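Local coordinates for protein ribokinase (Cryptococcus neoformans var. grubii serotype A, PDB 6CW5) that probably phosphorylates D-ribose at O-5, using ATP and magnesium, to give D-ribose 5-phosphate for nucleotide and amino-acid synthesis or the pentose phosphate pathway, at residues His28-Val33 with Glu37-Thr42; Asp75-Lys80 with Leu93-Asp98; Gly112-Val117 with Asp275-Gly280; Val169-Pro174 with Glu196-Asp201. All coordinates share one frame; numbering follows the deposited sequence.

Contact 1 of 4, residues His28-Val33 with Glu37-Thr42; sequences HLPHIV and ETISST
Ile39 packs against Leu29, Pro30, His31 and Val33 in the long loop of a beta-hairpin, which joins the antiparallel strands 22-29 and 43-49 of the small four-stranded sheet. Its two branches divide the work. CG2 fits between two methyl groups, Leu29 CD2 at 3.6 Å and Val33 CG2 at 3.7 Å. CG1, anti to the backbone N (chi1 -172°), carries CD1 the other way, against the proline; Pro30 CG and Ile39 CD1 are only 3.5 Å apart, tighter than usual for two carbons. The same methyl makes a CH-pi contact over one face of the His31 imidazole, 3.7 Å from Ile39 CD1 to the ring centroid. A branched aliphatic residue suits this place because one side chain can serve several neighbours.

With Ile39 CD1 over one face, the His31 ring uses its edge for polarity. NE2 donates to Glu37 OE2 over 2.9 Å, almost in the ring plane and on the syn side of the carboxylate, whose plane is turned 20° from the ring. Glu37 reaches this far because its chain is fully extended. OE2 also forms a salt bridge with Arg34, so the carboxylate is shared between two donors. Ser40, whose CB points away from the other segment, is exposed, as suits a small polar residue. Where the hairpin narrows toward its strands, the link passes to the backbone: Thr42 N donates to His28 O at 2.7 Å with an N-H...O angle of 162°.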
loop_
_atom_site.group_PDB
_atom_site.type_symbol
_atom_site.label_atom_id
_atom_site.label_comp_id
_atom_site.label_asym_id
_atom_site.label_seq_id
_atom_site.Cartn_x
_atom_site.Cartn_y
_atom_site.Cartn_z
ATOM N N HIS A 28 2.560 31.307 -15.529
ATOM C CA HIS A 28 3.737 32.142 -15.721
ATOM C C HIS A 28 3.659 33.375 -14.828
ATOM O O HIS A 28 2.674 34.125 -14.861
ATOM C CB HIS A 28 3.864 32.495 -17.204
ATOM C CG HIS A 28 3.867 31.275 -18.074
ATOM N ND1 HIS A 28 5.006 30.540 -18.322
ATOM C CD2 HIS A 28 2.853 30.616 -18.686
ATOM C CE1 HIS A 28 4.700 29.499 -19.074
ATOM N NE2 HIS A 28 3.400 29.524 -19.312
ATOM N N LEU A 29 4.715 33.606 -14.049
ATOM C CA LEU A 29 4.695 34.618 -13.000
ATOM C C LEU A 29 6.017 35.373 -12.943
ATOM O O LEU A 29 7.055 34.835 -13.334
ATOM C CB LEU A 29 4.432 33.945 -11.645
ATOM C CG LEU A 29 2.989 33.483 -11.432
ATOM C CD1 LEU A 29 2.988 32.352 -10.411
ATOM C CD2 LEU A 29 2.164 34.632 -10.944
ATOM N N PRO A 30 6.012 36.623 -12.466
ATOM C CA PRO A 30 7.291 37.331 -12.332
ATOM C C PRO A 30 8.165 36.762 -11.238
ATOM O O PRO A 30 9.393 36.917 -11.310
ATOM C CB PRO A 30 6.875 38.781 -12.031
ATOM C CG PRO A 30 5.511 38.658 -11.438
ATOM C CD PRO A 30 4.865 37.465 -12.079
ATOM N N HIS A 31 7.575 36.107 -10.241
ATOM C CA HIS A 31 8.311 35.498 -9.139
ATOM C C HIS A 31 7.342 34.577 -8.436
ATOM O O HIS A 31 6.130 34.657 -8.656
ATOM C CB HIS A 31 8.845 36.552 -8.160
ATOM C CG HIS A 31 7.770 37.430 -7.603
ATOM N ND1 HIS A 31 7.487 38.679 -8.117
ATOM C CD2 HIS A 31 6.890 37.228 -6.593
ATOM C CE1 HIS A 31 6.486 39.213 -7.440
ATOM N NE2 HIS A 31 6.103 38.348 -6.514
ATOM N N ILE A 32 7.887 33.685 -7.605
ATOM C CA ILE A 32 7.052 32.760 -6.845
ATOM C C ILE A 32 6.240 33.544 -5.820
ATOM O O ILE A 32 6.773 34.421 -5.131
ATOM C CB ILE A 32 7.933 31.700 -6.171
ATOM C CG1 ILE A 32 8.734 30.938 -7.237
ATOM C CG2 ILE A 32 7.077 30.753 -5.306
ATOM C CD1 ILE A 32 7.865 30.109 -8.186
ATOM N N VAL A 33 4.939 33.238 -5.705
ATOM C CA VAL A 33 4.106 34.049 -4.819
ATOM C C VAL A 33 4.512 33.799 -3.369
ATOM O O VAL A 33 4.802 32.664 -2.965
ATOM C CB VAL A 33 2.601 33.795 -5.051
ATOM C CG1 VAL A 33 2.198 32.378 -4.618
ATOM C CG2 VAL A 33 1.761 34.875 -4.330
ATOM N N GLU A 37 0.537 37.238 -0.348
ATOM C CA GLU A 37 0.551 38.020 -1.575
ATOM C C GLU A 37 -0.519 37.528 -2.547
ATOM O O GLU A 37 -0.830 36.336 -2.588
ATOM C CB GLU A 37 1.933 37.927 -2.218
ATOM C CG GLU A 37 2.112 38.711 -3.506
ATOM C CD GLU A 37 3.529 38.577 -4.036
ATOM O OE1 GLU A 37 4.204 37.596 -3.693
ATOM O OE2 GLU A 37 3.987 39.450 -4.784
ATOM N N THR A 38 -1.081 38.453 -3.329
ATOM C CA THR A 38 -1.911 38.114 -4.490
ATOM C C THR A 38 -1.198 38.626 -5.732
ATOM O O THR A 38 -0.812 39.803 -5.785
ATOM C CB THR A 38 -3.309 38.741 -4.411
ATOM O OG1 THR A 38 -4.040 38.159 -3.318
ATOM C CG2 THR A 38 -4.095 38.459 -5.736
ATOM N N ILE A 39 -1.008 37.754 -6.722
ATOM C CA ILE A 39 -0.250 38.118 -7.914
ATOM C C ILE A 39 -0.952 37.526 -9.129
ATOM O O ILE A 39 -1.576 36.470 -9.047
ATOM C CB ILE A 39 1.208 37.618 -7.807
ATOM C CG1 ILE A 39 2.069 38.145 -8.940
ATOM C CG2 ILE A 39 1.262 36.089 -7.824
ATOM C CD1 ILE A 39 3.520 37.849 -8.697
ATOM N N SER A 40 -0.861 38.224 -10.261
ATOM C CA SER A 40 -1.536 37.801 -11.484
ATOM C C SER A 40 -0.576 37.033 -12.385
ATOM O O SER A 40 0.477 37.565 -12.751
ATOM C CB SER A 40 -2.076 39.021 -12.240
ATOM O OG SER A 40 -3.243 39.562 -11.628
ATOM N N SER A 41 -0.961 35.823 -12.794
ATOM C CA SER A 41 -0.154 35.134 -13.800
ATOM C C SER A 41 -0.278 35.849 -15.142
ATOM O O SER A 41 -1.297 36.486 -15.440
ATOM C CB SER A 41 -0.573 33.659 -13.922
ATOM O OG SER A 41 -1.926 33.553 -14.326
ATOM N N THR A 42 0.793 35.786 -15.945
ATOM C CA THR A 42 0.793 36.398 -17.274
ATOM C C THR A 42 0.319 35.444 -18.358
ATOM O O THR A 42 0.158 35.869 -19.505
ATOM C CB THR A 42 2.195 36.893 -17.641
ATOM O OG1 THR A 42 3.112 35.794 -17.559
ATOM C CG2 THR A 42 2.624 38.030 -16.712
#

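Contact 2 of 4, residues Asp75-Lys80 with Leu93-Asp98; sequences DGIWVK and LKIVKD
The start of helix 77-85 and strand 93-96 run in opposite senses, with CA atoms 7.8 Å apart for Ile77 and Ile95 and 7.7 Å for Lys80 and Leu93, a spacing that leaves side chains to bridge the gap. Gly76 is the N-cap, and its O accepts from both Val79 N and Lys80 N as the first turn is wound.

Lys80, one turn on from Ile77, works here mainly as a hydrocarbon. With CG anti to the backbone N (chi1 -176°), its chain slides past Leu93 in the opposite direction, bringing Lys80 CG to 3.7 Å from Leu93 CD2. Farther along, the Lys80 chain crosses that of Ile95 at about a right angle, with Lys80 CD 4.1 Å from Ile95 CD1. That methyl also meets Ile77 CG1 at 4.0 Å. A lysine suits this margin because its stem can pack on aliphatic groups while NZ, turned by a bend at chi4, forms a salt bridge with Glu84.

The contact closes the beta-alpha-beta unit of strand 66-73, helix 77-85 and strand 93-96 at an edge of the large sheet, with Ile72 of the adjacent parallel strand touching Lys80, Leu93 and Ile95.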
loop_
_atom_site.group_PDB
_atom_site.type_symbol
_atom_site.label_atom_id
_atom_site.label_comp_id
_atom_site.label_asym_id
_atom_site.label_seq_id
_atom_site.Cartn_x
_atom_site.Cartn_y
_atom_site.Cartn_z
ATOM N N ASP A 75 -11.108 13.248 -17.333
ATOM C CA ASP A 75 -10.526 14.454 -17.903
ATOM C C ASP A 75 -9.088 14.259 -18.356
ATOM O O ASP A 75 -8.526 15.163 -18.985
ATOM C CB ASP A 75 -10.614 15.611 -16.901
ATOM C CG ASP A 75 -9.863 15.354 -15.597
ATOM O OD1 ASP A 75 -9.396 14.219 -15.312
ATOM O OD2 ASP A 75 -9.731 16.339 -14.835
ATOM N N GLY A 76 -8.490 13.105 -18.072
ATOM C CA GLY A 76 -7.129 12.824 -18.465
ATOM C C GLY A 76 -7.002 11.875 -19.625
ATOM O O GLY A 76 -5.868 11.480 -19.959
ATOM N N ILE A 77 -8.096 11.488 -20.269
ATOM C CA ILE A 77 -8.006 10.514 -21.352
ATOM C C ILE A 77 -7.076 11.008 -22.457
ATOM O O ILE A 77 -6.355 10.210 -23.067
ATOM C CB ILE A 77 -9.420 10.182 -21.869
ATOM C CG1 ILE A 77 -10.142 9.307 -20.841
ATOM C CG2 ILE A 77 -9.368 9.487 -23.222
ATOM C CD1 ILE A 77 -11.670 9.285 -21.028
ATOM N N TRP A 78 -7.018 12.325 -22.687
ATOM C CA TRP A 78 -6.117 12.846 -23.715
ATOM C C TRP A 78 -4.652 12.574 -23.378
ATOM O O TRP A 78 -3.824 12.427 -24.286
ATOM C CB TRP A 78 -6.372 14.347 -23.930
ATOM C CG TRP A 78 -6.052 15.211 -22.726
ATOM C CD1 TRP A 78 -6.875 15.497 -21.683
ATOM C CD2 TRP A 78 -4.819 15.894 -22.463
ATOM N NE1 TRP A 78 -6.234 16.319 -20.783
ATOM C CE2 TRP A 78 -4.972 16.580 -21.243
ATOM C CE3 TRP A 78 -3.605 16.004 -23.146
ATOM C CZ2 TRP A 78 -3.951 17.361 -20.686
ATOM C CZ3 TRP A 78 -2.597 16.790 -22.593
ATOM C CH2 TRP A 78 -2.782 17.456 -21.383
ATOM N N VAL A 79 -4.313 12.473 -22.092
ATOM C CA VAL A 79 -2.957 12.078 -21.710
ATOM C C VAL A 79 -2.753 10.588 -21.954
ATOM O O VAL A 79 -1.700 10.162 -22.442
ATOM C CB VAL A 79 -2.682 12.439 -20.243
ATOM C CG1 VAL A 79 -1.227 12.095 -19.861
ATOM C CG2 VAL A 79 -2.995 13.927 -19.983
ATOM N N LYS A 80 -3.749 9.770 -21.602
ATOM C CA LYS A 80 -3.686 8.344 -21.920
ATOM C C LYS A 80 -3.495 8.129 -23.420
ATOM O O LYS A 80 -2.735 7.246 -23.843
ATOM C CB LYS A 80 -4.959 7.647 -21.429
ATOM C CG LYS A 80 -4.979 6.115 -21.615
ATOM C CD LYS A 80 -6.183 5.483 -20.917
ATOM C CE LYS A 80 -6.397 4.020 -21.360
ATOM N NZ LYS A 80 -6.828 3.909 -22.759
ATOM N N LEU A 93 -3.693 1.396 -16.892
ATOM C CA LEU A 93 -3.939 2.809 -16.590
ATOM C C LEU A 93 -5.453 2.962 -16.492
ATOM O O LEU A 93 -6.163 3.048 -17.505
ATOM C CB LEU A 93 -3.314 3.726 -17.637
ATOM C CG LEU A 93 -3.519 5.228 -17.374
ATOM C CD1 LEU A 93 -2.903 5.629 -16.038
ATOM C CD2 LEU A 93 -2.928 6.057 -18.487
ATOM N N LYS A 94 -5.945 2.956 -15.254
ATOM C CA LYS A 94 -7.362 2.872 -14.983
ATOM C C LYS A 94 -7.995 4.245 -15.136
ATOM O O LYS A 94 -7.390 5.257 -14.785
ATOM C CB LYS A 94 -7.592 2.333 -13.569
ATOM C CG LYS A 94 -7.132 0.848 -13.431
ATOM C CD LYS A 94 -6.802 0.437 -12.000
ATOM C CE LYS A 94 -5.442 0.954 -11.528
ATOM N NZ LYS A 94 -4.258 0.305 -12.175
ATOM N N ILE A 95 -9.227 4.265 -15.646
ATOM C CA ILE A 95 -10.009 5.490 -15.743
ATOM C C ILE A 95 -11.073 5.436 -14.659
ATOM O O ILE A 95 -11.939 4.548 -14.667
ATOM C CB ILE A 95 -10.635 5.643 -17.134
ATOM C CG1 ILE A 95 -9.531 5.666 -18.203
ATOM C CG2 ILE A 95 -11.471 6.901 -17.184
ATOM C CD1 ILE A 95 -10.062 5.536 -19.638
ATOM N N VAL A 96 -11.038 6.397 -13.749
ATOM C CA VAL A 96 -11.829 6.348 -12.526
ATOM C C VAL A 96 -13.009 7.283 -12.678
ATOM O O VAL A 96 -12.823 8.485 -12.885
ATOM C CB VAL A 96 -10.994 6.743 -11.301
ATOM C CG1 VAL A 96 -11.816 6.575 -10.038
ATOM C CG2 VAL A 96 -9.739 5.902 -11.245
ATOM N N LYS A 97 -14.209 6.734 -12.542
ATOM C CA LYS A 97 -15.415 7.534 -12.594
ATOM C C LYS A 97 -15.510 8.445 -11.373
ATOM O O LYS A 97 -15.133 8.062 -10.263
ATOM C CB LYS A 97 -16.635 6.617 -12.669
ATOM N N ASP A 98 -16.027 9.653 -11.582
ATOM C CA ASP A 98 -16.221 10.611 -10.495
ATOM C C ASP A 98 -14.907 10.955 -9.787
ATOM O O ASP A 98 -14.906 11.303 -8.605
ATOM C CB ASP A 98 -17.240 10.102 -9.470
ATOM C CG ASP A 98 -18.581 9.775 -10.084
ATOM O OD1 ASP A 98 -18.983 10.447 -11.058
ATOM O OD2 ASP A 98 -19.241 8.844 -9.580
#

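Contact 3 of 4, residues Gly112-Val117 with Asp275-Gly280; sequences GENSIV and DTTGAG
Asn114 holds its amide opposite Asp275 and Thr277, and the meeting is a loose one between the four-stranded sheet and the loop that leads into helix 279-292. This loop carries the Thr-Gly-Ala-Gly-Asp sequence of PfkB-family kinases, which in relatives forms an anion hole for phosphate at the helix start. Asn114 CG is 5.0 Å from Asp275 OD1 and 5.1 Å from Thr277 OG1, and no direct hydrogen bond joins the segments. Ile116, two residues on in the edge strand 115-119, stays farther off still, its CD1 5.2 Å from Thr277 OG1. Little surface is buried, and Asp275 is poorly ordered.

The closer packing is with neighbouring strands. Asn114 and Ile116 both rest on Ile106 of strand 102-109, while Asp275 and Thr277 lean on Phe26 of strand 22-29. Asp275 and Thr277 are predicted potassium ligands, Gly280 belongs to the predicted ATP site, and a glycerol, probably from the crystallisation liquor, lies near Thr277, consistent with a pocket there.

The loop is ordered chiefly from within. Gly278, the N-cap, has a positive phi (72°) that glycine adopts readily. Ala279 N donates to Thr276 O at 2.9 Å, winding the chain toward the helix. Asp275 suits the turn because its short carboxylate can bend back along the loop: OD2 accepts from Thr277 N at 2.8 Å in an Asx turn, the donor lying above the carboxylate plane.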
loop_
_atom_site.group_PDB
_atom_site.type_symbol
_atom_site.label_atom_id
_atom_site.label_comp_id
_atom_site.label_asym_id
_atom_site.label_seq_id
_atom_site.Cartn_x
_atom_site.Cartn_y
_atom_site.Cartn_z
ATOM N N GLY A 112 13.560 32.576 -11.294
ATOM C CA GLY A 112 13.604 31.719 -10.130
ATOM C C GLY A 112 13.412 30.267 -10.502
ATOM O O GLY A 112 13.060 29.921 -11.637
ATOM N N GLU A 113 13.696 29.415 -9.524
ATOM C CA GLU A 113 13.231 28.045 -9.598
ATOM C C GLU A 113 11.710 28.049 -9.591
ATOM O O GLU A 113 11.073 28.944 -9.032
ATOM C CB GLU A 113 13.768 27.231 -8.419
ATOM N N ASN A 114 11.130 27.052 -10.241
ATOM C CA ASN A 114 9.695 26.859 -10.195
ATOM C C ASN A 114 9.307 26.231 -8.860
ATOM O O ASN A 114 10.154 25.729 -8.117
ATOM C CB ASN A 114 9.245 25.991 -11.366
ATOM C CG ASN A 114 9.524 26.648 -12.720
ATOM O OD1 ASN A 114 9.314 26.038 -13.767
ATOM N ND2 ASN A 114 9.999 27.882 -12.694
ATOM N N SER A 115 8.012 26.296 -8.543
ATOM C CA SER A 115 7.447 25.682 -7.347
ATOM C C SER A 115 6.216 24.899 -7.753
ATOM O O SER A 115 5.419 25.387 -8.560
ATOM C CB SER A 115 7.029 26.728 -6.315
ATOM O OG SER A 115 8.151 27.440 -5.844
ATOM N N ILE A 116 6.039 23.712 -7.169
ATOM C CA ILE A 116 4.981 22.802 -7.590
ATOM C C ILE A 116 4.107 22.437 -6.401
ATOM O O ILE A 116 4.611 22.086 -5.328
ATOM C CB ILE A 116 5.570 21.534 -8.251
ATOM C CG1 ILE A 116 6.399 21.964 -9.483
ATOM C CG2 ILE A 116 4.458 20.575 -8.658
ATOM C CD1 ILE A 116 7.053 20.785 -10.241
ATOM N N VAL A 117 2.803 22.526 -6.596
ATOM C CA VAL A 117 1.809 22.012 -5.658
ATOM C C VAL A 117 1.108 20.851 -6.336
ATOM O O VAL A 117 0.529 21.021 -7.411
ATOM C CB VAL A 117 0.797 23.081 -5.256
ATOM C CG1 VAL A 117 -0.349 22.426 -4.478
ATOM C CG2 VAL A 117 1.510 24.194 -4.410
ATOM N N ASP A 275 12.711 25.075 -20.312
ATOM C CA ASP A 275 12.021 24.570 -19.133
ATOM C C ASP A 275 12.561 23.200 -18.761
ATOM O O ASP A 275 12.591 22.287 -19.593
ATOM C CB ASP A 275 10.507 24.492 -19.367
ATOM C CG ASP A 275 9.738 24.170 -18.099
ATOM O OD1 ASP A 275 9.245 25.109 -17.422
ATOM O OD2 ASP A 275 9.640 22.971 -17.780
ATOM N N THR A 276 12.975 23.056 -17.508
ATOM C CA THR A 276 13.573 21.820 -17.035
ATOM C C THR A 276 12.571 20.912 -16.335
ATOM O O THR A 276 12.972 19.876 -15.800
ATOM C CB THR A 276 14.754 22.123 -16.103
ATOM O OG1 THR A 276 14.306 22.919 -14.996
ATOM C CG2 THR A 276 15.838 22.885 -16.855
ATOM N N THR A 277 11.287 21.273 -16.309
ATOM C CA THR A 277 10.300 20.350 -15.765
ATOM C C THR A 277 10.352 19.053 -16.558
ATOM O O THR A 277 10.345 19.065 -17.794
ATOM C CB THR A 277 8.887 20.944 -15.812
ATOM O OG1 THR A 277 8.814 22.106 -14.971
ATOM C CG2 THR A 277 7.849 19.919 -15.356
ATOM N N GLY A 278 10.445 17.935 -15.845
ATOM C CA GLY A 278 10.572 16.645 -16.486
ATOM C C GLY A 278 11.909 16.356 -17.138
ATOM O O GLY A 278 12.075 15.259 -17.680
ATOM N N ALA A 279 12.860 17.299 -17.131
ATOM C CA ALA A 279 14.209 16.970 -17.590
ATOM C C ALA A 279 14.806 15.853 -16.750
ATOM O O ALA A 279 15.444 14.933 -17.280
ATOM C CB ALA A 279 15.110 18.204 -17.557
ATOM N N GLY A 280 14.600 15.903 -15.430
ATOM C CA GLY A 280 14.990 14.778 -14.598
ATOM C C GLY A 280 14.200 13.528 -14.939
ATOM O O GLY A 280 14.744 12.429 -14.953
#

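Contact 4 of 4, residues Val169-Pro174 with Glu196-Asp201; sequences VFNPSP and EGELGD
Glu198 points its carboxylate from the first turn of helix 196-205 at the loop 171-173, but makes no direct hydrogen bond to it. Its CG is anti to the carbonyl carbon (chi1 -66°), and the extended chain beyond spans most of the gap. The carboxylate and Asn171 amide planes are turned 64° apart, with Asn171 ND2 and Glu198 OE1 separated by 3.9 Å. Water fills the interval. One molecule accepts from Asn171 ND2 at 2.8 Å and donates to Glu198 OE1 at 2.7 Å. ND2 also donates to Ile193 O, and this direct bond fixes how the amide is turned.

The other carboxylate oxygen, Glu198 OE2, receives two waters, each at 2.6 Å. The first also donates to Pro172 O, at 2.9 Å; the second lies near Ser173 OG, where the bond is weak. Three waters thus join one carboxylate to two side chains and a carbonyl. Glutamate suits the place because it has two acceptors and enough length to present both to this water layer. Pro172, its CB directed at the helix, sits at the centre of an inverse gamma turn closed by a weak bond from Ser173 N to Asn171 O, while its own carbonyl receives the water.

Asn195, whose OD1 accepts from Glu198 N, binds ADP in a structure of this protein. Asn195 and Glu198 together form the Asn-X-X-Glu motif of PfkB kinases, which in relatives shapes the magnesium and phosphate site, so a hydrated carboxylate here is consistent with that role.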
loop_
_atom_site.group_PDB
_atom_site.type_symbol
_atom_site.label_atom_id
_atom_site.label_comp_id
_atom_site.label_asym_id
_atom_site.label_seq_id
_atom_site.Cartn_x
_atom_site.Cartn_y
_atom_site.Cartn_z
ATOM N N VAL A 169 14.203 0.788 -10.038
ATOM C CA VAL A 169 14.774 2.130 -10.121
ATOM C C VAL A 169 13.801 3.070 -9.429
ATOM O O VAL A 169 12.611 3.066 -9.748
ATOM C CB VAL A 169 14.997 2.550 -11.590
ATOM C CG1 VAL A 169 15.593 3.935 -11.672
ATOM C CG2 VAL A 169 15.898 1.553 -12.304
ATOM N N PHE A 170 14.291 3.842 -8.455
ATOM C CA PHE A 170 13.412 4.664 -7.622
ATOM C C PHE A 170 13.885 6.107 -7.642
ATOM O O PHE A 170 15.084 6.368 -7.511
ATOM C CB PHE A 170 13.429 4.115 -6.210
ATOM C CG PHE A 170 12.683 4.939 -5.183
ATOM C CD1 PHE A 170 11.351 5.287 -5.360
ATOM C CD2 PHE A 170 13.301 5.253 -3.970
ATOM C CE1 PHE A 170 10.661 5.980 -4.376
ATOM C CE2 PHE A 170 12.626 5.965 -2.999
ATOM C CZ PHE A 170 11.291 6.311 -3.187
ATOM N N ASN A 171 12.944 7.038 -7.796
ATOM C CA ASN A 171 13.220 8.474 -7.752
ATOM C C ASN A 171 12.341 9.048 -6.640
ATOM O O ASN A 171 11.102 9.098 -6.789
ATOM C CB ASN A 171 12.906 9.065 -9.131
ATOM C CG ASN A 171 13.037 10.584 -9.213
ATOM O OD1 ASN A 171 12.226 11.231 -9.890
ATOM N ND2 ASN A 171 14.075 11.153 -8.597
ATOM N N PRO A 172 12.896 9.430 -5.489
ATOM C CA PRO A 172 12.011 9.813 -4.352
ATOM C C PRO A 172 11.446 11.220 -4.478
ATOM O O PRO A 172 11.872 12.176 -3.812
ATOM C CB PRO A 172 12.935 9.686 -3.143
ATOM C CG PRO A 172 14.362 10.000 -3.735
ATOM C CD PRO A 172 14.337 9.425 -5.135
ATOM N N SER A 173 10.457 11.354 -5.362
ATOM C CA SER A 173 9.872 12.664 -5.676
ATOM C C SER A 173 8.355 12.549 -5.659
ATOM O O SER A 173 7.791 11.759 -6.436
ATOM C CB SER A 173 10.341 13.166 -7.042
ATOM O OG SER A 173 9.672 14.391 -7.349
ATOM N N PRO A 174 7.649 13.344 -4.854
ATOM C CA PRO A 174 8.202 14.297 -3.865
ATOM C C PRO A 174 8.916 13.569 -2.743
ATOM O O PRO A 174 8.710 12.382 -2.610
ATOM C CB PRO A 174 6.958 15.003 -3.330
ATOM C CG PRO A 174 5.807 14.001 -3.599
ATOM C CD PRO A 174 6.176 13.380 -4.912
ATOM N N GLU A 196 21.159 16.545 -6.238
ATOM C CA GLU A 196 21.993 16.715 -5.049
ATOM C C GLU A 196 21.172 17.086 -3.816
ATOM O O GLU A 196 21.541 16.720 -2.695
ATOM C CB GLU A 196 23.088 17.759 -5.285
ATOM C CG GLU A 196 22.573 19.179 -5.412
ATOM C CD GLU A 196 22.075 19.544 -6.804
ATOM O OE1 GLU A 196 21.843 18.645 -7.642
ATOM O OE2 GLU A 196 21.923 20.763 -7.058
ATOM N N GLY A 197 20.059 17.798 -3.984
ATOM C CA GLY A 197 19.248 18.126 -2.818
ATOM C C GLY A 197 18.558 16.905 -2.227
ATOM O O GLY A 197 18.428 16.783 -1.002
ATOM N N GLU A 198 18.111 15.984 -3.086
ATOM C CA GLU A 198 17.498 14.749 -2.593
ATOM C C GLU A 198 18.534 13.841 -1.939
ATOM O O GLU A 198 18.230 13.127 -0.969
ATOM C CB GLU A 198 16.788 14.033 -3.744
ATOM C CG GLU A 198 15.572 14.866 -4.246
ATOM C CD GLU A 198 15.092 14.476 -5.634
ATOM O OE1 GLU A 198 15.841 13.806 -6.376
ATOM O OE2 GLU A 198 13.954 14.870 -6.000
ATOM N N LEU A 199 19.751 13.821 -2.478
ATOM C CA LEU A 199 20.845 13.118 -1.800
ATOM C C LEU A 199 21.030 13.656 -0.383
ATOM O O LEU A 199 21.164 12.890 0.574
ATOM C CB LEU A 199 22.146 13.267 -2.596
ATOM C CG LEU A 199 23.390 12.593 -1.986
ATOM C CD1 LEU A 199 23.142 11.103 -1.836
ATOM C CD2 LEU A 199 24.687 12.856 -2.819
ATOM N N GLY A 200 21.039 14.981 -0.228
ATOM C CA GLY A 200 21.152 15.546 1.114
ATOM C C GLY A 200 19.977 15.185 2.011
ATOM O O GLY A 200 20.143 14.979 3.220
ATOM N N ASP A 201 18.770 15.128 1.447
ATOM C CA ASP A 201 17.607 14.742 2.255
ATOM C C ASP A 201 17.799 13.357 2.844
ATOM O O ASP A 201 17.482 13.118 4.010
ATOM C CB ASP A 201 16.312 14.764 1.429
ATOM C CG ASP A 201 15.848 16.154 1.075
ATOM O OD1 ASP A 201 16.120 17.101 1.843
ATOM O OD2 ASP A 201 15.188 16.281 0.022
HETATM O O HOH W 1 15.226 13.713 -8.991
HETATM O O HOH W 2 12.199 15.028 -4.153
HETATM O O HOH W 3 12.596 15.220 -8.228
#

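In the fold
The four contacts divide between two sheets. Contacts 1 and 3 both reach the small four-stranded sheet, contact 3 through its edge strand, and are surface contacts; they touch each other where Ile32 packs on Glu113 and Ser115. Contacts 2 and 4 reach the large sheet and are partly buried, but their centres are 28 Å apart, contact 2 at the edge strand and contact 4 nearer the middle of the chain. Chemistry follows place: contact 1 mixes apolar packing with direct hydrogen bonds, contact 2 is almost wholly aliphatic, and contacts 3 and 4, about 6 Å apart at nearest atoms beside the predicted catalytic region, set polar groups facing each other without direct bonds, with waters bridging contact 4.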